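Local atomic coordinates of putative Nitroreductase (Anabaena variabilis ATCC 29413, PDB entry 3EO7), a protein that probably acts as an FMN-dependent oxidoreductase of the nitroreductase family, binding flavin mononucleotide as its cofactor. Residues Q11-R16 with G268-Y273; G230-L235 with Y273-T278; L377-T382 with I445-D450; S443-A446 with R451-R454. One frame throughout, in Å; residues are numbered along the deposited sequence. Where two conformers were deposited one is given.

Contact 1 (Q11-R16 with G268-Y273); sequences QHYHER and GELLKY
The contact belongs to a packing of two short helices, 9-16 and 270-276, in which Leu270 of the second fits against Tyr13 and Arg16 of the first. The backbones come closest at Tyr13 and Leu270, with 7.3 Å between their CA atoms. No hydrogen bond crosses the contact. Leu270 has CG anti to its backbone N (chi1 -178°), which carries its branches across to helix 9-16. Its CD2 lies 3.9 Å from Tyr13 CD1 and 3.8 Å from Arg16 CB. The same methyl sits over the centre of one face of the Arg16 guanidinium, 3.8 Å above the plane. The Arg16 chain bends at chi3 (48°), which turns the flat group back over the leucine. His12 NE2 lies in the guanidinium plane at its edge, where Arg16 NH1 donates to it at 3.2 Å, nearly straight at 162°. NH1 also bonds to Val265 O. Its NH2 makes a salt bridge with Asp267, just before the second segment. In turn, Arg16 CG packs over one face of the His12 ring. The other branch of Leu270, CD1, is 4.4 Å from His12 CD2. Tyr13 OH is bonded to Asp179 O, so the ring that Leu270 touches is held at its far end. With an alanine at Arg16, Asp267 would probably be left without its charged mate and Leu270 CD2 without the flat group that lies over it. The N-terminal helix 9-16 thus packs on helix 270-276 through side chains alone, with Leu270 CD2 between the Tyr13 ring and the Arg16 guanidinium.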
loop_
_atom_site.group_PDB
_atom_site.type_symbol
_atom_site.label_atom_id
_atom_site.label_comp_id
_atom_site.label_asym_id
_atom_site.label_seq_id
_atom_site.Cartn_x
_atom_site.Cartn_y
_atom_site.Cartn_z
ATOM N N GLN A 11 11.825 9.321 13.363
ATOM C CA GLN A 11 12.938 9.999 12.676
ATOM C C GLN A 11 14.235 9.196 12.783
ATOM O O GLN A 11 14.959 9.028 11.791
ATOM C CB GLN A 11 13.132 11.408 13.218
ATOM C CG GLN A 11 11.963 12.328 12.916
ATOM C CD GLN A 11 12.106 13.632 13.630
ATOM O OE1 GLN A 11 11.986 13.717 14.859
ATOM N NE2 GLN A 11 12.370 14.674 12.866
ATOM N N HIS A 12 14.493 8.630 13.960
ATOM C CA HIS A 12 15.691 7.817 14.195
ATOM C C HIS A 12 15.640 6.555 13.325
ATOM O O HIS A 12 16.629 6.200 12.667
ATOM C CB HIS A 12 15.776 7.470 15.687
ATOM C CG HIS A 12 16.967 6.647 16.072
ATOM N ND1 HIS A 12 18.255 7.147 16.025
ATOM C CD2 HIS A 12 17.062 5.393 16.583
ATOM C CE1 HIS A 12 19.094 6.215 16.448
ATOM N NE2 HIS A 12 18.397 5.155 16.812
ATOM N N TYR A 13 14.500 5.880 13.365
ATOM C CA TYR A 13 14.249 4.696 12.533
ATOM C C TYR A 13 14.549 5.046 11.050
ATOM O O TYR A 13 15.271 4.340 10.343
ATOM C CB TYR A 13 12.785 4.158 12.699
ATOM C CG TYR A 13 12.566 3.066 11.688
ATOM C CD1 TYR A 13 12.943 1.765 11.954
ATOM C CD2 TYR A 13 12.119 3.367 10.429
ATOM C CE1 TYR A 13 12.878 0.780 10.986
ATOM C CE2 TYR A 13 12.048 2.392 9.428
ATOM C CZ TYR A 13 12.428 1.092 9.705
ATOM O OH TYR A 13 12.385 0.138 8.684
ATOM N N HIS A 14 13.982 6.145 10.587
ATOM C CA HIS A 14 14.170 6.545 9.195
ATOM C C HIS A 14 15.647 6.754 8.870
ATOM O O HIS A 14 16.168 6.209 7.913
ATOM C CB HIS A 14 13.389 7.802 8.875
ATOM C CG HIS A 14 13.242 8.020 7.406
ATOM N ND1 HIS A 14 12.462 7.199 6.625
ATOM C CD2 HIS A 14 13.815 8.919 6.572
ATOM C CE1 HIS A 14 12.539 7.610 5.369
ATOM N NE2 HIS A 14 13.345 8.653 5.310
ATOM N N GLU A 15 16.330 7.504 9.722
ATOM C CA GLU A 15 17.737 7.787 9.527
ATOM C C GLU A 15 18.555 6.491 9.476
ATOM O O GLU A 15 19.408 6.303 8.592
ATOM C CB GLU A 15 18.234 8.693 10.659
ATOM C CG GLU A 15 19.683 9.147 10.468
ATOM C CD GLU A 15 19.899 10.006 9.189
ATOM O OE1 GLU A 15 18.935 10.644 8.727
ATOM O OE2 GLU A 15 21.038 10.040 8.661
ATOM N N ARG A 16 18.290 5.595 10.411
ATOM C CA ARG A 16 18.997 4.314 10.473
ATOM C C ARG A 16 18.764 3.336 9.329
ATOM O O ARG A 16 19.553 2.384 9.141
ATOM C CB ARG A 16 18.721 3.633 11.827
ATOM C CG ARG A 16 19.526 4.405 12.869
ATOM C CD ARG A 16 19.713 3.797 14.109
ATOM N NE ARG A 16 20.158 2.401 14.093
ATOM C CZ ARG A 16 19.972 1.653 15.169
ATOM N NH1 ARG A 16 19.426 2.210 16.233
ATOM N NH2 ARG A 16 20.297 0.377 15.194
ATOM N N GLY A 268 19.300 -4.685 14.131
ATOM C CA GLY A 268 18.630 -5.991 14.184
ATOM C C GLY A 268 17.499 -6.019 15.191
ATOM O O GLY A 268 16.626 -6.877 15.113
ATOM N N GLU A 269 17.535 -5.086 16.143
ATOM C CA GLU A 269 16.513 -5.009 17.177
ATOM C C GLU A 269 15.590 -3.821 16.982
ATOM O O GLU A 269 14.593 -3.669 17.676
ATOM C CB GLU A 269 17.234 -4.896 18.517
ATOM C CG GLU A 269 18.158 -6.108 18.823
ATOM C CD GLU A 269 18.969 -5.991 20.074
ATOM O OE1 GLU A 269 18.787 -5.051 20.844
ATOM O OE2 GLU A 269 19.856 -6.868 20.296
ATOM N N LEU A 270 15.903 -2.969 16.000
ATOM C CA LEU A 270 15.168 -1.751 15.805
ATOM C C LEU A 270 13.781 -1.909 15.205
ATOM O O LEU A 270 12.860 -1.182 15.599
ATOM C CB LEU A 270 16.032 -0.799 14.965
ATOM C CG LEU A 270 15.451 0.579 14.689
ATOM C CD1 LEU A 270 15.256 1.378 15.944
ATOM C CD2 LEU A 270 16.398 1.291 13.678
ATOM N N LEU A 271 13.609 -2.830 14.260
ATOM C CA LEU A 271 12.296 -3.050 13.641
ATOM C C LEU A 271 11.232 -3.402 14.699
ATOM O O LEU A 271 10.185 -2.755 14.762
ATOM C CB LEU A 271 12.356 -4.194 12.616
ATOM C CG LEU A 271 11.055 -4.413 11.818
ATOM C CD1 LEU A 271 11.354 -5.001 10.444
ATOM C CD2 LEU A 271 10.043 -5.279 12.562
ATOM N N LYS A 272 11.490 -4.400 15.542
ATOM C CA LYS A 272 10.474 -4.794 16.526
ATOM C C LYS A 272 10.299 -3.722 17.598
ATOM O O LYS A 272 9.163 -3.451 18.034
ATOM C CB LYS A 272 10.736 -6.176 17.124
ATOM C CG LYS A 272 10.589 -7.277 16.081
ATOM C CD LYS A 272 10.663 -8.680 16.694
ATOM C CE LYS A 272 10.720 -9.767 15.629
ATOM N NZ LYS A 272 10.629 -11.110 16.181
ATOM N N TYR A 273 11.414 -3.123 18.023
ATOM C CA TYR A 273 11.337 -2.006 18.937
ATOM C C TYR A 273 10.383 -0.952 18.342
ATOM O O TYR A 273 9.433 -0.490 18.996
ATOM C CB TYR A 273 12.719 -1.406 19.212
ATOM C CG TYR A 273 12.641 -0.252 20.200
ATOM C CD1 TYR A 273 12.391 1.044 19.767
ATOM C CD2 TYR A 273 12.825 -0.465 21.563
ATOM C CE1 TYR A 273 12.281 2.083 20.659
ATOM C CE2 TYR A 273 12.746 0.578 22.450
ATOM C CZ TYR A 273 12.435 1.866 21.992
ATOM O OH TYR A 273 12.359 2.924 22.876
#

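Contact 2 (G230-L235 with Y273-T278); sequences GAIAVL and YFHHHT
One water joins the two segments, bonded to both Ala231 O and His275 NE2. It donates to Ala231 O at 2.8 Å. It lies in the plane of the imidazole, 2.8 Å from His275 NE2. On the other nitrogen, ND1, the ring is bonded to Tyr182 OH, so both ring nitrogens have partners and the ring's rotation is fixed. His275 swings its ring away from its own backbone N (chi1 -175°), and this sends the ring out from the helix to the strand. There CE1 meets Ile232 CG2 at the ring edge, 3.8 Å away. Gly230 CA stands 4.1 Å from His275 NE2. A CB on Gly230 would point at the imidazole and be jammed against it, so the glycine fits the tight approach. At the helix end, His277 ND1 donates to Tyr273 O at 2.7 Å, and the two residues lay their rings over each other. Ile232 and Ala233 form a classic beta bulge opposite Val166 of strand 162-169. The contact thus ties helix 270-276 to strand 229-239, with Ile232 resting on Thr189 of helix 181-202 and Phe274 stacked on Tyr13 of helix 9-16.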
loop_
_atom_site.group_PDB
_atom_site.type_symbol
_atom_site.label_atom_id
_atom_site.label_comp_id
_atom_site.label_asym_id
_atom_site.label_seq_id
_atom_site.Cartn_x
_atom_site.Cartn_y
_atom_site.Cartn_z
ATOM N N GLY A 230 1.854 -8.475 13.487
ATOM C CA GLY A 230 1.029 -7.429 14.081
ATOM C C GLY A 230 0.101 -6.767 13.090
ATOM O O GLY A 230 0.467 -6.502 11.949
ATOM N N ALA A 231 -1.119 -6.529 13.540
ATOM C CA ALA A 231 -2.123 -5.830 12.761
ATOM C C ALA A 231 -1.674 -4.399 12.433
ATOM O O ALA A 231 -1.178 -3.685 13.307
ATOM C CB ALA A 231 -3.430 -5.779 13.560
ATOM N N ILE A 232 -1.820 -3.996 11.168
ATOM C CA ILE A 232 -1.526 -2.611 10.805
ATOM C C ILE A 232 -2.692 -1.872 10.126
ATOM O O ILE A 232 -2.631 -0.661 9.947
ATOM C CB ILE A 232 -0.169 -2.431 10.074
ATOM C CG1 ILE A 232 -0.092 -3.328 8.849
ATOM C CG2 ILE A 232 0.992 -2.689 11.076
ATOM C CD1 ILE A 232 1.206 -3.162 8.014
ATOM N N ALA A 233 -3.745 -2.597 9.759
ATOM C CA ALA A 233 -4.943 -1.983 9.225
ATOM C C ALA A 233 -6.160 -2.873 9.511
ATOM O O ALA A 233 -6.104 -4.085 9.324
ATOM C CB ALA A 233 -4.836 -1.707 7.694
ATOM N N VAL A 234 -7.234 -2.234 9.969
ATOM C CA VAL A 234 -8.542 -2.841 10.221
ATOM C C VAL A 234 -9.497 -2.194 9.202
ATOM O O VAL A 234 -9.539 -0.977 9.083
ATOM C CB VAL A 234 -9.017 -2.672 11.675
ATOM C CG1 VAL A 234 -10.461 -3.200 11.850
ATOM C CG2 VAL A 234 -8.035 -3.400 12.664
ATOM N N LEU A 235 -10.235 -3.022 8.484
ATOM C CA LEU A 235 -11.126 -2.543 7.424
ATOM C C LEU A 235 -12.499 -3.202 7.420
ATOM O O LEU A 235 -12.705 -4.213 6.760
ATOM C CB LEU A 235 -10.467 -2.698 6.025
ATOM C CG LEU A 235 -9.080 -2.099 5.788
ATOM C CD1 LEU A 235 -7.987 -3.125 5.957
ATOM C CD2 LEU A 235 -8.991 -1.501 4.379
ATOM N N TYR A 273 11.414 -3.123 18.023
ATOM C CA TYR A 273 11.337 -2.006 18.937
ATOM C C TYR A 273 10.383 -0.952 18.342
ATOM O O TYR A 273 9.433 -0.490 18.996
ATOM C CB TYR A 273 12.719 -1.406 19.212
ATOM C CG TYR A 273 12.641 -0.252 20.200
ATOM C CD1 TYR A 273 12.391 1.044 19.767
ATOM C CD2 TYR A 273 12.825 -0.465 21.563
ATOM C CE1 TYR A 273 12.281 2.083 20.659
ATOM C CE2 TYR A 273 12.746 0.578 22.450
ATOM C CZ TYR A 273 12.435 1.866 21.992
ATOM O OH TYR A 273 12.359 2.924 22.876
ATOM N N PHE A 274 10.608 -0.593 17.077
ATOM C CA PHE A 274 9.809 0.461 16.463
ATOM C C PHE A 274 8.315 0.098 16.372
ATOM O O PHE A 274 7.452 0.928 16.717
ATOM C CB PHE A 274 10.384 0.827 15.108
ATOM C CG PHE A 274 9.733 2.011 14.473
ATOM C CD1 PHE A 274 9.578 3.201 15.160
ATOM C CD2 PHE A 274 9.345 1.960 13.145
ATOM C CE1 PHE A 274 8.979 4.315 14.544
ATOM C CE2 PHE A 274 8.782 3.082 12.522
ATOM C CZ PHE A 274 8.576 4.245 13.238
ATOM N N HIS A 275 8.024 -1.135 16.008
ATOM C CA HIS A 275 6.626 -1.556 15.916
ATOM C C HIS A 275 5.956 -1.499 17.290
ATOM O O HIS A 275 4.840 -1.017 17.416
ATOM C CB HIS A 275 6.458 -2.955 15.336
ATOM C CG HIS A 275 5.031 -3.318 15.134
ATOM N ND1 HIS A 275 4.279 -2.798 14.097
ATOM C CD2 HIS A 275 4.181 -4.053 15.894
ATOM C CE1 HIS A 275 3.027 -3.214 14.229
ATOM N NE2 HIS A 275 2.951 -4.001 15.290
ATOM N N HIS A 276 6.656 -1.953 18.327
ATOM C CA HIS A 276 6.086 -1.929 19.658
ATOM C C HIS A 276 6.102 -0.562 20.323
ATOM O O HIS A 276 5.487 -0.388 21.371
ATOM C CB HIS A 276 6.764 -2.958 20.545
ATOM C CG HIS A 276 6.342 -4.354 20.228
ATOM N ND1 HIS A 276 5.524 -5.090 21.069
ATOM C CD2 HIS A 276 6.567 -5.127 19.139
ATOM C CE1 HIS A 276 5.304 -6.277 20.524
ATOM N NE2 HIS A 276 5.902 -6.319 19.341
ATOM N N HIS A 277 6.775 0.404 19.693
ATOM C CA HIS A 277 6.807 1.760 20.195
ATOM C C HIS A 277 6.049 2.744 19.284
ATOM O O HIS A 277 6.301 3.950 19.295
ATOM C CB HIS A 277 8.235 2.201 20.460
ATOM C CG HIS A 277 8.850 1.526 21.644
ATOM N ND1 HIS A 277 9.237 0.201 21.615
ATOM C CD2 HIS A 277 9.128 1.977 22.889
ATOM C CE1 HIS A 277 9.723 -0.136 22.793
ATOM N NE2 HIS A 277 9.689 0.925 23.583
ATOM N N THR A 278 5.147 2.198 18.467
ATOM C CA THR A 278 4.238 2.997 17.665
ATOM C C THR A 278 2.808 2.541 17.934
ATOM O O THR A 278 1.881 2.836 17.171
ATOM C CB THR A 278 4.525 2.940 16.160
ATOM O OG1 THR A 278 4.706 1.590 15.723
ATOM C CG2 THR A 278 5.782 3.781 15.828
HETATM O O HOH W 1 0.161 -4.204 15.714
#

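Contact 3 (L377-T382 with I445-D450); sequences LNLIET and IAQYGD
This is a small surface contact in which one leucine, Leu379, meets the last turn of helix 441-448 at Gln447 and Tyr448. Leu379 lies in the 3-10 turn 377-379 that leads into strand 381-390. The backbones stay well apart, with 9.4 Å between the CA atoms of Leu379 and Gln447. The contact is made by side chains alone, without a hydrogen bond across it. The two methyls of Leu379 have separate partners. CD1 goes to the tyrosine ring, 3.9 Å from Tyr448 CD2 and 4.0 Å from Tyr448 CE2. CD2 goes to the glutamine amide, 3.5 Å from Gln447 NE2 and 3.7 Å from Gln447 OE1. The first torsion of Leu379 (chi1 -55°) points CG toward the helix, and the fork at CG then sends the methyls to these different partners. Leu379 and Gln447 run past each other in opposite directions, so the amide lies beside the leucine. The polar ends have other partners. Gln447 NE2 is bonded to Ser443 O, one turn back in its own helix. Tyr448 thus touches Leu379 obliquely with CD2 and CE2, while its hydroxyl bonds Asp376 OD2, just before the turn. Leu379 also packs on Val452 and Leu456 of helix 452-473. Helix 441-448 ends here. Gly449 N bonds back to Ile445 O at 2.7 Å, and Gly449 turns to positive phi (70°). Strand 433-439 pairs with strand 381-390 and leads into this helix. The arrangement is a helix packed beside a mixed sheet of the nitroreductase-family region, with the turn before one strand closed against the helix that follows its antiparallel neighbour.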
loop_
_atom_site.group_PDB
_atom_site.type_symbol
_atom_site.label_atom_id
_atom_site.label_comp_id
_atom_site.label_asym_id
_atom_site.label_seq_id
_atom_site.Cartn_x
_atom_site.Cartn_y
_atom_site.Cartn_z
ATOM N N LEU A 377 -3.515 11.644 3.186
ATOM C CA LEU A 377 -2.791 12.110 1.988
ATOM C C LEU A 377 -2.265 13.516 2.078
ATOM O O LEU A 377 -1.333 13.897 1.346
ATOM C CB LEU A 377 -3.635 11.934 0.746
ATOM C CG LEU A 377 -3.756 10.525 0.201
ATOM C CD1 LEU A 377 -4.454 10.582 -1.149
ATOM C CD2 LEU A 377 -2.378 9.874 0.068
ATOM N N ASN A 378 -2.805 14.303 3.010
ATOM C CA ASN A 378 -2.278 15.634 3.195
ATOM C C ASN A 378 -0.812 15.650 3.626
ATOM O O ASN A 378 -0.173 16.679 3.540
ATOM C CB ASN A 378 -3.099 16.416 4.183
ATOM C CG ASN A 378 -4.491 16.705 3.666
ATOM O OD1 ASN A 378 -4.675 17.082 2.497
ATOM N ND2 ASN A 378 -5.480 16.531 4.532
ATOM N N LEU A 379 -0.291 14.505 4.083
ATOM C CA LEU A 379 1.066 14.404 4.551
ATOM C C LEU A 379 2.067 14.001 3.446
ATOM O O LEU A 379 3.264 13.954 3.697
ATOM C CB LEU A 379 1.141 13.388 5.684
ATOM C CG LEU A 379 0.199 13.611 6.874
ATOM C CD1 LEU A 379 0.394 12.511 7.916
ATOM C CD2 LEU A 379 0.437 14.995 7.480
ATOM N N ILE A 380 1.553 13.657 2.271
ATOM C CA ILE A 380 2.389 13.133 1.202
ATOM C C ILE A 380 2.441 14.109 0.024
ATOM O O ILE A 380 1.414 14.650 -0.404
ATOM C CB ILE A 380 1.852 11.773 0.740
ATOM C CG1 ILE A 380 2.115 10.721 1.848
ATOM C CG2 ILE A 380 2.499 11.321 -0.597
ATOM C CD1 ILE A 380 1.353 9.561 1.662
ATOM N N GLU A 381 3.648 14.376 -0.441
ATOM C CA GLU A 381 3.856 15.199 -1.610
ATOM C C GLU A 381 4.373 14.313 -2.744
ATOM O O GLU A 381 4.958 13.241 -2.523
ATOM C CB GLU A 381 4.822 16.318 -1.285
ATOM C CG GLU A 381 4.322 17.298 -0.219
ATOM C CD GLU A 381 3.034 17.970 -0.583
ATOM O OE1 GLU A 381 2.830 18.303 -1.778
ATOM O OE2 GLU A 381 2.204 18.191 0.327
ATOM N N THR A 382 4.176 14.797 -3.976
ATOM C CA THR A 382 4.545 14.051 -5.153
ATOM C C THR A 382 5.450 14.900 -6.043
ATOM O O THR A 382 5.109 16.042 -6.363
ATOM C CB THR A 382 3.295 13.599 -5.939
ATOM O OG1 THR A 382 2.445 12.802 -5.087
ATOM C CG2 THR A 382 3.723 12.849 -7.248
ATOM N N ILE A 445 4.794 13.679 12.205
ATOM C CA ILE A 445 4.882 13.173 13.599
ATOM C C ILE A 445 4.155 14.123 14.541
ATOM O O ILE A 445 3.463 13.691 15.472
ATOM C CB ILE A 445 6.347 12.952 14.026
ATOM C CG1 ILE A 445 6.940 11.790 13.218
ATOM C CG2 ILE A 445 6.434 12.661 15.537
ATOM C CD1 ILE A 445 8.468 11.760 13.233
ATOM N N ALA A 446 4.239 15.417 14.239
ATOM C CA ALA A 446 3.567 16.429 15.060
ATOM C C ALA A 446 2.065 16.200 15.073
ATOM O O ALA A 446 1.392 16.483 16.074
ATOM C CB ALA A 446 3.901 17.870 14.569
ATOM N N GLN A 447 1.548 15.642 13.991
ATOM C CA GLN A 447 0.133 15.375 13.889
ATOM C C GLN A 447 -0.326 14.003 14.382
ATOM O O GLN A 447 -1.350 13.909 15.046
ATOM C CB GLN A 447 -0.314 15.584 12.450
ATOM C CG GLN A 447 -0.144 17.037 12.009
ATOM C CD GLN A 447 -0.324 17.162 10.533
ATOM O OE1 GLN A 447 -1.412 16.879 10.003
ATOM N NE2 GLN A 447 0.758 17.551 9.833
ATOM N N TYR A 448 0.429 12.941 14.094
ATOM C CA TYR A 448 -0.020 11.585 14.418
ATOM C C TYR A 448 0.956 10.767 15.266
ATOM O O TYR A 448 0.771 9.565 15.455
ATOM C CB TYR A 448 -0.303 10.811 13.159
ATOM C CG TYR A 448 -1.544 11.268 12.434
ATOM C CD1 TYR A 448 -2.805 10.866 12.842
ATOM C CD2 TYR A 448 -1.429 12.119 11.343
ATOM C CE1 TYR A 448 -3.959 11.294 12.151
ATOM C CE2 TYR A 448 -2.561 12.547 10.646
ATOM C CZ TYR A 448 -3.806 12.129 11.046
ATOM O OH TYR A 448 -4.892 12.583 10.323
ATOM N N GLY A 449 1.990 11.420 15.771
ATOM C CA GLY A 449 2.996 10.732 16.543
ATOM C C GLY A 449 3.847 9.814 15.676
ATOM O O GLY A 449 3.773 9.837 14.431
ATOM N N ASP A 450 4.669 8.991 16.319
ATOM C CA ASP A 450 5.576 8.124 15.579
ATOM C C ASP A 450 4.879 7.106 14.701
ATOM O O ASP A 450 5.432 6.686 13.708
ATOM C CB ASP A 450 6.568 7.451 16.514
ATOM C CG ASP A 450 7.489 8.458 17.155
ATOM O OD1 ASP A 450 8.297 9.049 16.403
ATOM O OD2 ASP A 450 7.384 8.631 18.390
#

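Contact 4 (S443-A446 with R451-R454); sequences SAIA and RVYR
Residues 443-446 of helix 441-448 and the start of helix 452-473 come to 6.0 Å between the CA atoms of Ile445 and Val452. This is the inside of a tight turn between consecutive helices in the second nitroreductase-family region. At the start of the second helix, Arg454 N makes a weak bond to Arg451 O. The side chain that fills the inside corner is Val452. Its CG1 sits between its own backbone N and carbonyl carbon (chi1 76°), and CG2 is anti to N. This places both methyls against Ala444. CG1 lies 3.8 Å from Ala444 CB, and CG2 lies 3.7 Å from Ala444 O. The valine therefore packs on the peptide as well as on the methyl. CG1 is 3.7 Å from Ile445 N and reaches the CG1 of Ile445 at 3.7 Å. The Ile445 and Val452 side chains cross at about a right angle. Every residue of this corner that touches is buried. If Val452 were an alanine, both methyls would be gone, and a gap would probably open beside Ala444 CB and Ile445 CG1. On the far side of the second segment are two arginines. Arg451 NH1 makes a salt bridge with Asp215 OD1, and Arg454 NH1 with Asp215 OD2. Both arginines bind the one carboxylate, which probably lets the two guanidinium groups lie close, and the cation-pi contact of Arg451 with Phe213 adds to its hold. Arg454 NH1 lies 3.2 Å above the plane of the Arg451 guanidinium, offset toward its rim.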
loop_
_atom_site.group_PDB
_atom_site.type_symbol
_atom_site.label_atom_id
_atom_site.label_comp_id
_atom_site.label_asym_id
_atom_site.label_seq_id
_atom_site.Cartn_x
_atom_site.Cartn_y
_atom_site.Cartn_z
ATOM N N SER A 443 6.740 17.208 10.622
ATOM C CA SER A 443 5.388 17.710 10.583
ATOM C C SER A 443 4.372 16.579 10.733
ATOM O O SER A 443 3.405 16.700 11.488
ATOM C CB SER A 443 5.130 18.469 9.282
ATOM O OG SER A 443 3.801 18.932 9.304
ATOM N N ALA A 444 4.606 15.466 10.033
ATOM C CA ALA A 444 3.720 14.307 10.113
ATOM C C ALA A 444 3.640 13.772 11.551
ATOM O O ALA A 444 2.568 13.403 12.045
ATOM C CB ALA A 444 4.245 13.192 9.146
ATOM N N ILE A 445 4.794 13.679 12.205
ATOM C CA ILE A 445 4.882 13.173 13.599
ATOM C C ILE A 445 4.155 14.123 14.541
ATOM O O ILE A 445 3.463 13.691 15.472
ATOM C CB ILE A 445 6.347 12.952 14.026
ATOM C CG1 ILE A 445 6.940 11.790 13.218
ATOM C CG2 ILE A 445 6.434 12.661 15.537
ATOM C CD1 ILE A 445 8.468 11.760 13.233
ATOM N N ALA A 446 4.239 15.417 14.239
ATOM C CA ALA A 446 3.567 16.429 15.060
ATOM C C ALA A 446 2.065 16.200 15.073
ATOM O O ALA A 446 1.392 16.483 16.074
ATOM C CB ALA A 446 3.901 17.870 14.569
ATOM N N ARG A 451 3.670 6.716 15.094
ATOM C CA ARG A 451 2.848 5.784 14.294
ATOM C C ARG A 451 2.553 6.317 12.896
ATOM O O ARG A 451 2.208 5.557 12.006
ATOM C CB ARG A 451 1.559 5.480 15.049
ATOM C CG ARG A 451 0.603 4.456 14.399
ATOM C CD ARG A 451 -0.696 4.476 15.183
ATOM N NE ARG A 451 -1.699 3.428 14.862
ATOM C CZ ARG A 451 -1.761 2.246 15.499
ATOM N NH1 ARG A 451 -0.855 1.919 16.422
ATOM N NH2 ARG A 451 -2.729 1.397 15.219
ATOM N N VAL A 452 2.695 7.628 12.681
ATOM C CA VAL A 452 2.465 8.200 11.355
ATOM C C VAL A 452 3.364 7.528 10.313
ATOM O O VAL A 452 3.000 7.449 9.138
ATOM C CB VAL A 452 2.692 9.742 11.301
ATOM C CG1 VAL A 452 4.210 10.101 11.285
ATOM C CG2 VAL A 452 1.918 10.353 10.061
ATOM N N TYR A 453 4.508 6.993 10.747
ATOM C CA TYR A 453 5.418 6.324 9.836
ATOM C C TYR A 453 4.708 5.200 9.094
ATOM O O TYR A 453 4.926 5.011 7.877
ATOM C CB TYR A 453 6.639 5.792 10.598
ATOM C CG TYR A 453 7.843 5.560 9.709
ATOM C CD1 TYR A 453 8.717 6.585 9.419
ATOM C CD2 TYR A 453 8.099 4.312 9.180
ATOM C CE1 TYR A 453 9.848 6.390 8.617
ATOM C CE2 TYR A 453 9.226 4.085 8.419
ATOM C CZ TYR A 453 10.084 5.151 8.117
ATOM O OH TYR A 453 11.184 4.915 7.357
ATOM N N ARG A 454 3.903 4.416 9.825
ATOM C CA ARG A 454 3.106 3.357 9.206
ATOM C C ARG A 454 2.150 3.944 8.154
ATOM O O ARG A 454 2.047 3.461 7.052
ATOM C CB ARG A 454 2.212 2.677 10.246
ATOM C CG ARG A 454 2.917 2.054 11.390
ATOM C CD ARG A 454 1.847 1.304 12.212
ATOM N NE ARG A 454 2.369 0.875 13.482
ATOM C CZ ARG A 454 1.664 0.191 14.394
ATOM N NH1 ARG A 454 0.400 -0.137 14.149
ATOM N NH2 ARG A 454 2.238 -0.159 15.526
#

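In the fold
From the N terminus, helix 9-16 opens contact 1, which closes a long loop of 251 residues at helix 270-276. Segment 230-235 of strand 229-239 lies inside that loop, but its partner runs on past Tyr273, so contacts 1 and 2 cross and share one helix. Contacts 3 and 4 follow later in the chain. Contact 3 closes a loop of 62 residues and shares helix 441-448 with contact 4, which spans only the short turn after it. Contacts 1 and 2 also touch contact 4. His14 ND1 probably bonds to Tyr453 OH, and Thr278 meets Arg451 and Arg454. Together the four contacts tie the N-terminal helix, the first sheet and the second nitroreductase-family region.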